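Local coordinates for protein 6-phosphogluconate dehydrogenase, NAD-binding (Geobacter metallireducens, PDB 3PEF) that binds NADP+ and probably acts as a gamma-hydroxybutyrate dehydrogenase, reducing succinic semialdehyde as a member of the beta-hydroxyacid dehydrogenase family, at residues F116-P120 with D163-A168; A138-Y144 with I158-V164; L189-K194 with F282-E286; L241-V245 with S258-N262. The protein carries 2 engineered substitutions. One frame throughout, in Å; residues are numbered along the deposited sequence.

Contact 1 of 4, residues F116-P120 with D163-A168; sequences FLEAP and DVGKGA. With EDO (1,2-ethanediol), chain N.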
loop_
_atom_site.group_PDB
_atom_site.type_symbol
_atom_site.label_atom_id
_atom_site.label_comp_id
_atom_site.label_asym_id
_atom_site.label_seq_id
_atom_site.Cartn_x
_atom_site.Cartn_y
_atom_site.Cartn_z
ATOM N N PHE A 116 29.292 -20.993 -17.082
ATOM C CA PHE A 116 27.945 -20.704 -16.596
ATOM C C PHE A 116 27.217 -19.579 -17.327
ATOM O O PHE A 116 27.821 -18.566 -17.672
ATOM C CB PHE A 116 27.970 -20.392 -15.106
ATOM C CG PHE A 116 26.623 -20.077 -14.545
ATOM C CD1 PHE A 116 25.746 -21.092 -14.215
ATOM C CD2 PHE A 116 26.218 -18.763 -14.371
ATOM C CE1 PHE A 116 24.495 -20.798 -13.707
ATOM C CE2 PHE A 116 24.981 -18.467 -13.855
ATOM C CZ PHE A 116 24.117 -19.487 -13.519
ATOM N N LEU A 117 25.911 -19.773 -17.527
ATOM C CA LEU A 117 25.033 -18.831 -18.225
ATOM C C LEU A 117 23.724 -18.855 -17.453
ATOM O O LEU A 117 23.204 -19.928 -17.167
ATOM C CB LEU A 117 24.744 -19.356 -19.639
ATOM C CG LEU A 117 24.619 -18.580 -20.972
ATOM C CD1 LEU A 117 23.451 -19.100 -21.814
ATOM C CD2 LEU A 117 24.598 -17.047 -20.888
ATOM N N GLU A 118 23.177 -17.705 -17.097
ATOM C CA GLU A 118 21.801 -17.707 -16.599
ATOM C C GLU A 118 20.922 -17.420 -17.786
ATOM O O GLU A 118 21.305 -16.639 -18.643
ATOM C CB GLU A 118 21.572 -16.647 -15.528
ATOM C CG GLU A 118 21.690 -15.221 -16.030
ATOM C CD GLU A 118 21.373 -14.206 -14.945
ATOM O OE1 GLU A 118 21.603 -13.001 -15.163
ATOM O OE2 GLU A 118 20.891 -14.608 -13.866
ATOM N N ALA A 119 19.756 -18.051 -17.861
ATOM C CA ALA A 119 18.818 -17.704 -18.927
ATOM C C ALA A 119 17.370 -17.905 -18.517
ATOM O O ALA A 119 16.704 -18.811 -19.014
ATOM C CB ALA A 119 19.152 -18.480 -20.218
ATOM N N PRO A 120 16.867 -17.047 -17.605
ATOM C CA PRO A 120 15.451 -17.130 -17.230
ATOM C C PRO A 120 14.596 -16.760 -18.436
ATOM O O PRO A 120 15.111 -16.158 -19.388
ATOM C CB PRO A 120 15.317 -16.063 -16.142
ATOM C CG PRO A 120 16.355 -15.029 -16.524
ATOM C CD PRO A 120 17.522 -15.855 -17.042
ATOM N N ASP A 163 26.671 -9.415 -18.471
ATOM C CA ASP A 163 27.206 -10.284 -17.417
ATOM C C ASP A 163 26.106 -10.930 -16.563
ATOM O O ASP A 163 24.977 -10.437 -16.506
ATOM C CB ASP A 163 28.138 -9.484 -16.511
ATOM C CG ASP A 163 29.315 -8.897 -17.259
ATOM O OD1 ASP A 163 29.772 -9.532 -18.236
ATOM O OD2 ASP A 163 29.786 -7.803 -16.865
ATOM N N VAL A 164 26.454 -12.012 -15.880
ATOM C CA VAL A 164 25.504 -12.716 -15.022
ATOM C C VAL A 164 24.867 -11.731 -14.066
ATOM O O VAL A 164 25.556 -10.907 -13.457
ATOM C CB VAL A 164 26.183 -13.838 -14.211
ATOM C CG1 VAL A 164 25.136 -14.611 -13.379
ATOM C CG2 VAL A 164 26.936 -14.780 -15.147
ATOM N N GLY A 165 23.546 -11.805 -13.943
ATOM C CA GLY A 165 22.837 -10.895 -13.069
ATOM C C GLY A 165 21.888 -10.011 -13.843
ATOM O O GLY A 165 20.804 -9.692 -13.350
ATOM N N LYS A 166 22.290 -9.632 -15.058
ATOM C CA LYS A 166 21.478 -8.782 -15.929
ATOM C C LYS A 166 20.216 -9.516 -16.386
ATOM O O LYS A 166 19.142 -8.928 -16.469
ATOM C CB LYS A 166 22.285 -8.312 -17.149
ATOM C CG LYS A 166 23.319 -7.223 -16.848
ATOM C CD LYS A 166 22.671 -5.847 -16.812
ATOM C CE LYS A 166 23.562 -4.784 -16.159
ATOM N NZ LYS A 166 23.234 -4.592 -14.703
ATOM N N GLY A 167 20.355 -10.804 -16.681
ATOM C CA GLY A 167 19.207 -11.617 -17.029
ATOM C C GLY A 167 18.210 -11.738 -15.884
ATOM O O GLY A 167 16.994 -11.576 -16.081
ATOM N N ALA A 168 18.717 -12.049 -14.693
ATOM C CA ALA A 168 17.879 -12.152 -13.497
ATOM C C ALA A 168 17.156 -10.845 -13.234
ATOM O O ALA A 168 15.962 -10.843 -12.949
ATOM C CB ALA A 168 18.709 -12.559 -12.265
HETATM C C1 EDO N . 29.703 -16.645 -15.539
HETATM O O1 EDO N . 30.191 -17.602 -16.480
HETATM C C2 EDO N . 30.171 -16.979 -14.127
HETATM O O2 EDO N . 29.819 -15.879 -13.281
#
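Carboxylate oxygen OE1 of E118 is gripped from both faces of its plane by backbone N-H groups at the start of helix 166-194. The amide of G165, the N-cap residue, reaches OE1 of E118 over 2.6 Å, and A168 N meets it at 3.1 Å. Each donor stands out of the carboxylate plane, about 55° for G165. E118 CG lies between the backbone N and the carbonyl carbon (chi1 66°), and the extended chain beyond carries the acid into the helix start, whose amides would probably favour the charged form. OE2 of E118 lies 3.4 Å from A168 CB and accepts from S102 OG. Replacing E118 by an alanine would probably leave the N-H groups of G165 and A168 without their shared acceptor and open a gap under the first turn. At one end V164 CG1 touches the edge of the F116 ring, 3.9 Å from CE2; at the other, P120 CG rests on G167 O, close to K171, the predicted active-site lysine. The contact ties strand 115-122 of the Rossmann-type domain, between strands 90-93 and 133-139, to helix 166-194 leading into the helical domain, with helix 99-111 packing on F116, V164 and A168.

Contact 2 of 4, residues A138-Y144 with I158-V164; sequences AGDRNLY and IIHLGDV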
loop_
_atom_site.group_PDB
_atom_site.type_symbol
_atom_site.label_atom_id
_atom_site.label_comp_id
_atom_site.label_asym_id
_atom_site.label_seq_id
_atom_site.Cartn_x
_atom_site.Cartn_y
_atom_site.Cartn_z
ATOM N N ALA A 138 22.384 -14.234 -19.802
ATOM C CA ALA A 138 23.436 -13.341 -19.333
ATOM C C ALA A 138 24.564 -14.209 -18.799
ATOM O O ALA A 138 24.319 -15.214 -18.127
ATOM C CB ALA A 138 22.896 -12.402 -18.247
ATOM N N GLY A 139 25.801 -13.838 -19.111
ATOM C CA GLY A 139 26.950 -14.645 -18.745
ATOM C C GLY A 139 27.813 -15.073 -19.924
ATOM O O GLY A 139 27.824 -14.423 -20.959
ATOM N N ASP A 140 28.523 -16.186 -19.757
ATOM C CA ASP A 140 29.475 -16.696 -20.745
ATOM C C ASP A 140 28.956 -16.726 -22.189
ATOM O O ASP A 140 28.021 -17.454 -22.517
ATOM C CB ASP A 140 29.952 -18.093 -20.318
ATOM C CG ASP A 140 31.150 -18.583 -21.123
ATOM O OD1 ASP A 140 32.159 -19.000 -20.513
ATOM O OD2 ASP A 140 31.073 -18.571 -22.364
ATOM N N ARG A 141 29.600 -15.951 -23.055
ATOM C CA ARG A 141 29.170 -15.807 -24.445
ATOM C C ARG A 141 29.418 -17.044 -25.303
ATOM O O ARG A 141 28.630 -17.357 -26.207
ATOM C CB ARG A 141 29.833 -14.581 -25.080
ATOM C CG ARG A 141 28.994 -13.317 -24.958
ATOM C CD ARG A 141 29.741 -12.080 -25.451
ATOM N NE ARG A 141 30.833 -11.711 -24.553
ATOM C CZ ARG A 141 30.702 -10.901 -23.505
ATOM N NH1 ARG A 141 29.520 -10.367 -23.221
ATOM N NH2 ARG A 141 31.750 -10.621 -22.741
ATOM N N ASN A 142 30.521 -17.735 -25.035
ATOM C CA ASN A 142 30.829 -18.968 -25.740
ATOM C C ASN A 142 29.782 -20.044 -25.422
ATOM O O ASN A 142 29.299 -20.755 -26.310
ATOM C CB ASN A 142 32.231 -19.440 -25.365
ATOM C CG ASN A 142 33.306 -18.465 -25.825
ATOM O OD1 ASN A 142 33.131 -17.757 -26.822
ATOM N ND2 ASN A 142 34.419 -18.419 -25.098
ATOM N N LEU A 143 29.412 -20.134 -24.151
ATOM C CA LEU A 143 28.350 -21.044 -23.748
ATOM C C LEU A 143 27.016 -20.620 -24.363
ATOM O O LEU A 143 26.228 -21.458 -24.795
ATOM C CB LEU A 143 28.257 -21.113 -22.224
ATOM C CG LEU A 143 27.151 -22.005 -21.675
ATOM C CD1 LEU A 143 27.180 -23.380 -22.330
ATOM C CD2 LEU A 143 27.287 -22.106 -20.151
ATOM N N TYR A 144 26.769 -19.317 -24.408
ATOM C CA TYR A 144 25.565 -18.800 -25.052
ATOM C C TYR A 144 25.505 -19.349 -26.474
ATOM O O TYR A 144 24.496 -19.906 -26.899
ATOM C CB TYR A 144 25.614 -17.277 -25.067
ATOM C CG TYR A 144 24.473 -16.585 -25.776
ATOM C CD1 TYR A 144 23.224 -16.475 -25.179
ATOM C CD2 TYR A 144 24.660 -15.992 -27.026
ATOM C CE1 TYR A 144 22.169 -15.817 -25.819
ATOM C CE2 TYR A 144 23.622 -15.337 -27.669
ATOM C CZ TYR A 144 22.372 -15.251 -27.059
ATOM O OH TYR A 144 21.328 -14.598 -27.690
ATOM N N ILE A 158 15.587 -14.864 -28.563
ATOM C CA ILE A 158 16.690 -15.201 -27.682
ATOM C C ILE A 158 17.677 -14.042 -27.665
ATOM O O ILE A 158 18.177 -13.637 -28.713
ATOM C CB ILE A 158 17.391 -16.490 -28.163
ATOM C CG1 ILE A 158 16.389 -17.645 -28.235
ATOM C CG2 ILE A 158 18.538 -16.846 -27.235
ATOM C CD1 ILE A 158 16.610 -18.598 -29.392
ATOM N N ILE A 159 17.948 -13.491 -26.485
ATOM C CA ILE A 159 18.823 -12.323 -26.401
ATOM C C ILE A 159 19.882 -12.495 -25.333
ATOM O O ILE A 159 19.754 -13.335 -24.440
ATOM C CB ILE A 159 18.035 -11.037 -26.097
ATOM C CG1 ILE A 159 17.398 -11.124 -24.712
ATOM C CG2 ILE A 159 16.963 -10.799 -27.152
ATOM C CD1 ILE A 159 16.896 -9.785 -24.195
ATOM N N HIS A 160 20.929 -11.690 -25.419
ATOM C CA HIS A 160 22.015 -11.748 -24.447
ATOM C C HIS A 160 22.182 -10.368 -23.820
ATOM O O HIS A 160 22.331 -9.386 -24.532
ATOM C CB HIS A 160 23.306 -12.212 -25.131
ATOM C CG HIS A 160 24.440 -12.459 -24.187
ATOM N ND1 HIS A 160 25.243 -11.448 -23.708
ATOM C CD2 HIS A 160 24.913 -13.604 -23.643
ATOM C CE1 HIS A 160 26.163 -11.961 -22.908
ATOM N NE2 HIS A 160 25.978 -13.266 -22.846
ATOM N N LEU A 161 22.161 -10.294 -22.492
ATOM C CA LEU A 161 22.023 -9.012 -21.798
ATOM C C LEU A 161 23.264 -8.554 -21.051
ATOM O O LEU A 161 23.218 -7.561 -20.327
ATOM C CB LEU A 161 20.853 -9.076 -20.817
ATOM C CG LEU A 161 19.491 -9.277 -21.489
ATOM C CD1 LEU A 161 18.437 -9.735 -20.478
ATOM C CD2 LEU A 161 19.062 -7.982 -22.171
ATOM N N GLY A 162 24.364 -9.287 -21.202
ATOM C CA GLY A 162 25.617 -8.896 -20.581
ATOM C C GLY A 162 26.080 -9.904 -19.553
ATOM O O GLY A 162 25.895 -11.104 -19.731
ATOM N N ASP A 163 26.671 -9.415 -18.471
ATOM C CA ASP A 163 27.206 -10.284 -17.417
ATOM C C ASP A 163 26.106 -10.930 -16.563
ATOM O O ASP A 163 24.977 -10.437 -16.506
ATOM C CB ASP A 163 28.138 -9.484 -16.511
ATOM C CG ASP A 163 29.315 -8.897 -17.259
ATOM O OD1 ASP A 163 29.772 -9.532 -18.236
ATOM O OD2 ASP A 163 29.786 -7.803 -16.865
ATOM N N VAL A 164 26.454 -12.012 -15.880
ATOM C CA VAL A 164 25.504 -12.716 -15.022
ATOM C C VAL A 164 24.867 -11.731 -14.066
ATOM O O VAL A 164 25.556 -10.907 -13.457
ATOM C CB VAL A 164 26.183 -13.838 -14.211
ATOM C CG1 VAL A 164 25.136 -14.611 -13.379
ATOM C CG2 VAL A 164 26.936 -14.780 -15.147
HETATM O O HOH W 1 29.488 -11.813 -20.728
#
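H160 points one ring edge at the face of Y144 and offers one of its own faces to R141. The H160 and Y144 planes stand 74° apart with centroids separated by 4.9 Å, an edge-to-face pair in which CD2 of H160 lies over the tyrosine face, displaced toward the rim. CB of H160 sits over the same ring, 3.9 Å from the centroid of Y144, a CH-pi contact. Both side chains have CG anti to the backbone N (chi1 -173° in H160, 176° in Y144), which turns the two rings toward each other. R141 CG lies over the H160 ring face, 4.0 Å from its centroid. In the plane of the imidazole, H160 NE2 donates to G139 O at 2.9 Å. Beside it the backbone bond from G139 N to G162 O, 2.8 Å, joins the loop after strand 157-160 to the end of strand 133-139, closing off the beta-alpha-beta unit these strands form with helix 141-154. A water donates to G139 O as well. The bond from NE2 fixes the rotation of the imidazole and requires a proton on that nitrogen, while nearby R141, whose disorder makes the effect uncertain, might disfavour a second proton on the ring.

Contact 3 of 4, residues L189-K194 with F282-E286; sequences LALGEK and FKTYE. Engineered in segment 282-286: Y285 (natural residue Ile).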
loop_
_atom_site.group_PDB
_atom_site.type_symbol
_atom_site.label_atom_id
_atom_site.label_comp_id
_atom_site.label_asym_id
_atom_site.label_seq_id
_atom_site.Cartn_x
_atom_site.Cartn_y
_atom_site.Cartn_z
ATOM N N LEU A 189 -12.067 -6.158 -12.248
ATOM C CA LEU A 189 -13.155 -7.099 -12.492
ATOM C C LEU A 189 -14.032 -7.291 -11.263
ATOM O O LEU A 189 -15.248 -7.456 -11.374
ATOM C CB LEU A 189 -12.596 -8.446 -12.903
ATOM C CG LEU A 189 -11.924 -8.459 -14.269
ATOM C CD1 LEU A 189 -11.169 -9.775 -14.464
ATOM C CD2 LEU A 189 -12.987 -8.241 -15.359
ATOM N N ALA A 190 -13.418 -7.279 -10.085
ATOM C CA ALA A 190 -14.174 -7.546 -8.867
ATOM C C ALA A 190 -15.003 -6.323 -8.522
ATOM O O ALA A 190 -16.155 -6.441 -8.109
ATOM C CB ALA A 190 -13.250 -7.935 -7.714
ATOM N N LEU A 191 -14.415 -5.146 -8.698
ATOM C CA LEU A 191 -15.145 -3.897 -8.483
ATOM C C LEU A 191 -16.337 -3.818 -9.441
ATOM O O LEU A 191 -17.453 -3.513 -9.035
ATOM C CB LEU A 191 -14.220 -2.692 -8.708
ATOM C CG LEU A 191 -14.833 -1.284 -8.576
ATOM C CD1 LEU A 191 -15.370 -1.003 -7.160
ATOM C CD2 LEU A 191 -13.805 -0.221 -8.964
ATOM N N GLY A 192 -16.086 -4.080 -10.723
ATOM C CA GLY A 192 -17.139 -4.055 -11.723
ATOM C C GLY A 192 -18.286 -4.996 -11.383
ATOM O O GLY A 192 -19.462 -4.619 -11.457
ATOM N N GLU A 193 -17.949 -6.226 -11.006
ATOM C CA GLU A 193 -18.966 -7.178 -10.583
ATOM C C GLU A 193 -19.823 -6.626 -9.446
ATOM O O GLU A 193 -21.040 -6.788 -9.445
ATOM C CB GLU A 193 -18.344 -8.516 -10.152
ATOM C CG GLU A 193 -17.754 -9.317 -11.305
ATOM C CD GLU A 193 -17.458 -10.774 -10.949
ATOM O OE1 GLU A 193 -17.891 -11.234 -9.864
ATOM O OE2 GLU A 193 -16.794 -11.456 -11.767
ATOM N N LYS A 194 -19.192 -5.996 -8.463
ATOM C CA LYS A 194 -19.942 -5.501 -7.310
ATOM C C LYS A 194 -20.771 -4.266 -7.656
ATOM O O LYS A 194 -21.741 -3.956 -6.963
ATOM C CB LYS A 194 -19.032 -5.238 -6.108
ATOM C CG LYS A 194 -18.656 -6.495 -5.335
ATOM C CD LYS A 194 -17.973 -6.164 -4.027
ATOM C CE LYS A 194 -17.380 -7.415 -3.371
ATOM N NZ LYS A 194 -16.398 -8.136 -4.261
ATOM N N PHE A 282 -7.656 -13.393 -7.974
ATOM C CA PHE A 282 -9.018 -12.870 -8.102
ATOM C C PHE A 282 -9.963 -13.346 -6.997
ATOM O O PHE A 282 -10.878 -12.619 -6.596
ATOM C CB PHE A 282 -9.629 -13.255 -9.450
ATOM C CG PHE A 282 -11.075 -12.853 -9.595
ATOM C CD1 PHE A 282 -11.419 -11.550 -9.960
ATOM C CD2 PHE A 282 -12.093 -13.771 -9.376
ATOM C CE1 PHE A 282 -12.757 -11.170 -10.104
ATOM C CE2 PHE A 282 -13.435 -13.401 -9.519
ATOM C CZ PHE A 282 -13.766 -12.099 -9.883
ATOM N N LYS A 283 -9.759 -14.572 -6.527
ATOM C CA LYS A 283 -10.674 -15.176 -5.557
ATOM C C LYS A 283 -10.572 -14.569 -4.163
ATOM O O LYS A 283 -11.491 -14.701 -3.357
ATOM C CB LYS A 283 -10.500 -16.705 -5.509
ATOM C CG LYS A 283 -11.072 -17.398 -6.730
ATOM C CD LYS A 283 -11.129 -18.916 -6.551
ATOM C CE LYS A 283 -9.751 -19.559 -6.652
ATOM N NZ LYS A 283 -9.798 -20.987 -6.221
ATOM N N THR A 284 -9.460 -13.895 -3.881
ATOM C CA THR A 284 -9.326 -13.173 -2.625
ATOM C C THR A 284 -10.110 -11.858 -2.672
ATOM O O THR A 284 -10.343 -11.237 -1.636
ATOM C CB THR A 284 -7.853 -12.841 -2.328
ATOM O OG1 THR A 284 -7.381 -11.880 -3.282
ATOM C CG2 THR A 284 -6.993 -14.086 -2.411
ATOM N N TYR A 285 -10.502 -11.423 -3.869
ATOM C CA TYR A 285 -11.185 -10.130 -4.018
ATOM C C TYR A 285 -12.702 -10.247 -3.922
ATOM O O TYR A 285 -13.412 -9.238 -3.923
ATOM C CB TYR A 285 -10.817 -9.449 -5.337
ATOM C CG TYR A 285 -9.440 -8.826 -5.367
ATOM C CD1 TYR A 285 -9.028 -7.950 -4.368
ATOM C CD2 TYR A 285 -8.559 -9.098 -6.404
ATOM C CE1 TYR A 285 -7.765 -7.374 -4.396
ATOM C CE2 TYR A 285 -7.302 -8.530 -6.447
ATOM C CZ TYR A 285 -6.905 -7.669 -5.441
ATOM O OH TYR A 285 -5.645 -7.097 -5.490
ATOM N N GLU A 286 -13.201 -11.474 -3.837
ATOM C CA GLU A 286 -14.642 -11.679 -3.803
ATOM C C GLU A 286 -15.086 -12.811 -2.864
ATOM O O GLU A 286 -15.704 -13.788 -3.298
ATOM C CB GLU A 286 -15.159 -11.916 -5.219
ATOM C CG GLU A 286 -14.455 -13.039 -5.934
ATOM C CD GLU A 286 -15.413 -13.871 -6.756
ATOM O OE1 GLU A 286 -15.275 -15.115 -6.746
ATOM O OE2 GLU A 286 -16.312 -13.279 -7.395
#
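F282 brings the CE1 corner of its ring up to helix 166-194, 3.9 Å from L189 CB, with A190 N near the ring plane at its edge. CG of F282 is anti to the backbone N (chi1 175°), a setting that carries the ring across to the helix. Alongside, the methyl group of A190 meets Y285 CB at 3.7 Å; the tyrosine is an engineered substitution for isoleucine, and its ring leads off along the same helix to A183, C186 and E187. These contacts, largely apolar, form the close-packed part, where the chain after helix 256-270 packs on the C-terminal end of helix 166-194 in the helical domain, away from the NADP+ site; L189 also packs against helix 199-208. An alanine in place of F282 would probably open a gap beside L189 and A190 and leave the E193 carboxylate without its aromatic neighbour.

The other side is polar and looser. E193 reaches past the phenyl ring, its OE2 3.6 Å from F282 CZ, with the carboxylate and ring planes 61° apart. Beyond it, E193 OE1 comes within 3.6 Å of E286 OE2, the two carboxylates turned 80° against each other, though E286 is poorly ordered. K194 makes a weak hydrogen bond of 3.2 Å from NZ to Y285 O; its stronger partner is Q253 of the second subunit, which also donates to Y285 O. The two nearby acid groups would repel if both are charged, a cost that R226 probably offsets through its salt bridge to E193 and a longer, weak pairing with E286.

Contact 4 of 4, residues L241-V245 with S258-N262; sequences LRLAV and SAAAN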
loop_
_atom_site.group_PDB
_atom_site.type_symbol
_atom_site.label_atom_id
_atom_site.label_comp_id
_atom_site.label_asym_id
_atom_site.label_seq_id
_atom_site.Cartn_x
_atom_site.Cartn_y
_atom_site.Cartn_z
ATOM N N LEU A 241 7.647 -11.574 -6.935
ATOM C CA LEU A 241 7.385 -10.268 -6.344
ATOM C C LEU A 241 8.273 -10.061 -5.106
ATOM O O LEU A 241 8.846 -8.994 -4.899
ATOM C CB LEU A 241 5.904 -10.160 -5.986
ATOM C CG LEU A 241 4.920 -9.388 -6.878
ATOM C CD1 LEU A 241 5.501 -8.925 -8.231
ATOM C CD2 LEU A 241 3.620 -10.156 -7.068
ATOM N N ARG A 242 8.387 -11.097 -4.284
ATOM C CA ARG A 242 9.311 -11.081 -3.153
ATOM C C ARG A 242 10.698 -10.665 -3.620
ATOM O O ARG A 242 11.312 -9.762 -3.062
ATOM C CB ARG A 242 9.373 -12.484 -2.554
ATOM C CG ARG A 242 10.331 -12.709 -1.387
ATOM C CD ARG A 242 9.878 -14.014 -0.688
ATOM N NE ARG A 242 10.363 -15.159 -1.404
ATOM C CZ ARG A 242 9.756 -16.338 -1.547
ATOM N NH1 ARG A 242 10.385 -17.257 -2.251
ATOM N NH2 ARG A 242 8.561 -16.620 -1.030
ATOM N N LEU A 243 11.183 -11.319 -4.666
ATOM C CA LEU A 243 12.534 -11.059 -5.147
ATOM C C LEU A 243 12.711 -9.677 -5.763
ATOM O O LEU A 243 13.796 -9.085 -5.660
ATOM C CB LEU A 243 12.964 -12.136 -6.143
ATOM C CG LEU A 243 13.061 -13.554 -5.580
ATOM C CD1 LEU A 243 13.426 -14.469 -6.735
ATOM C CD2 LEU A 243 14.093 -13.656 -4.434
ATOM N N ALA A 244 11.669 -9.179 -6.433
ATOM C CA ALA A 244 11.713 -7.838 -7.041
ATOM C C ALA A 244 11.766 -6.735 -5.977
ATOM O O ALA A 244 12.537 -5.764 -6.074
ATOM C CB ALA A 244 10.502 -7.628 -7.973
ATOM N N VAL A 245 10.939 -6.878 -4.956
ATOM C CA VAL A 245 10.996 -5.966 -3.818
ATOM C C VAL A 245 12.380 -5.998 -3.140
ATOM O O VAL A 245 12.918 -4.959 -2.764
ATOM C CB VAL A 245 9.854 -6.243 -2.814
ATOM C CG1 VAL A 245 9.988 -5.361 -1.564
ATOM C CG2 VAL A 245 8.534 -5.994 -3.480
ATOM N N SER A 258 4.133 -2.233 -6.141
ATOM C CA SER A 258 4.589 -3.596 -6.331
ATOM C C SER A 258 4.640 -4.330 -4.990
ATOM O O SER A 258 4.281 -5.504 -4.909
ATOM C CB SER A 258 5.942 -3.639 -7.069
ATOM O OG SER A 258 5.828 -3.035 -8.355
ATOM N N ALA A 259 5.046 -3.631 -3.936
ATOM C CA ALA A 259 5.038 -4.241 -2.604
ATOM C C ALA A 259 3.611 -4.527 -2.153
ATOM O O ALA A 259 3.362 -5.503 -1.454
ATOM C CB ALA A 259 5.734 -3.365 -1.602
ATOM N N ALA A 260 2.669 -3.670 -2.537
ATOM C CA ALA A 260 1.272 -3.971 -2.259
ATOM C C ALA A 260 0.853 -5.271 -2.960
ATOM O O ALA A 260 0.244 -6.146 -2.357
ATOM C CB ALA A 260 0.375 -2.814 -2.667
ATOM N N ALA A 261 1.176 -5.402 -4.242
ATOM C CA ALA A 261 0.819 -6.612 -4.976
ATOM C C ALA A 261 1.451 -7.844 -4.315
ATOM O O ALA A 261 0.844 -8.903 -4.246
ATOM C CB ALA A 261 1.274 -6.508 -6.429
ATOM N N ASN A 262 2.687 -7.698 -3.856
ATOM C CA ASN A 262 3.356 -8.779 -3.149
ATOM C C ASN A 262 2.504 -9.226 -1.960
ATOM O O ASN A 262 2.256 -10.420 -1.774
ATOM C CB ASN A 262 4.751 -8.336 -2.683
ATOM C CG ASN A 262 5.582 -9.488 -2.080
ATOM O OD1 ASN A 262 5.467 -10.654 -2.486
ATOM N ND2 ASN A 262 6.439 -9.149 -1.121
#
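N262 lays its side-chain amide against L241 and R242 of helix 234-251, OD1 of N262 lying 3.6 Å from L241 CB. The amide nitrogen of N262 approaches R242 CA at 4.0 Å. CG of N262 is anti to the backbone N (chi1 -173°), which projects the amide toward helix 234-251. L241 in turn packs against the N262 backbone: its CG stands 4.1 Å from N262 CA, and its CD2 branch reaches past toward A261, 4.4 Å from the CB of that residue. One turn farther on, V245 uses CG2 to touch A259, 4.0 Å from its CA. No hydrogen bond passes directly between the two segments, and the contact rests on van der Waals packing of L241 and V245 against the alanines and the N262 side chain.

The next shell fixes the polar ends. Q238 donates to OD1 of N262, holding the amide from within helix 234-251 itself. R242 turns outward to a salt bridge with D249 of the third subunit, while S258 bonds to E187 of the second subunit; M176 of helix 166-194 packs on both L241 and S258.

The segment axes approach to 9.3 Å and run roughly antiparallel, 147° between their N-to-C directions. They form an antiparallel helical hairpin in the all-helical C-terminal domain of the beta-hydroxyacid dehydrogenases, here bordered by neighbouring subunits of the tetramer.

In the fold
Contact 2 is nested within the chain loop closed by contact 1, and their centres are about 7 Å apart; they share D163 and V164 and meet on neighbouring strands 115-122 and 133-139 of the Rossmann-type sheet. Contact 3 comes later in the chain, about 37 Å between centres from contact 1 and on the opposite side of the chain's centre, yet both use helix 166-194, which thus runs from the nucleotide-binding domain to the far end of the helical domain. Contact 4 is nested inside the loop closed by contact 3, about 21 Å between centres from both contacts 1 and 3. All four contacts have a residue at the second subunit, and contact 4 also meets the third.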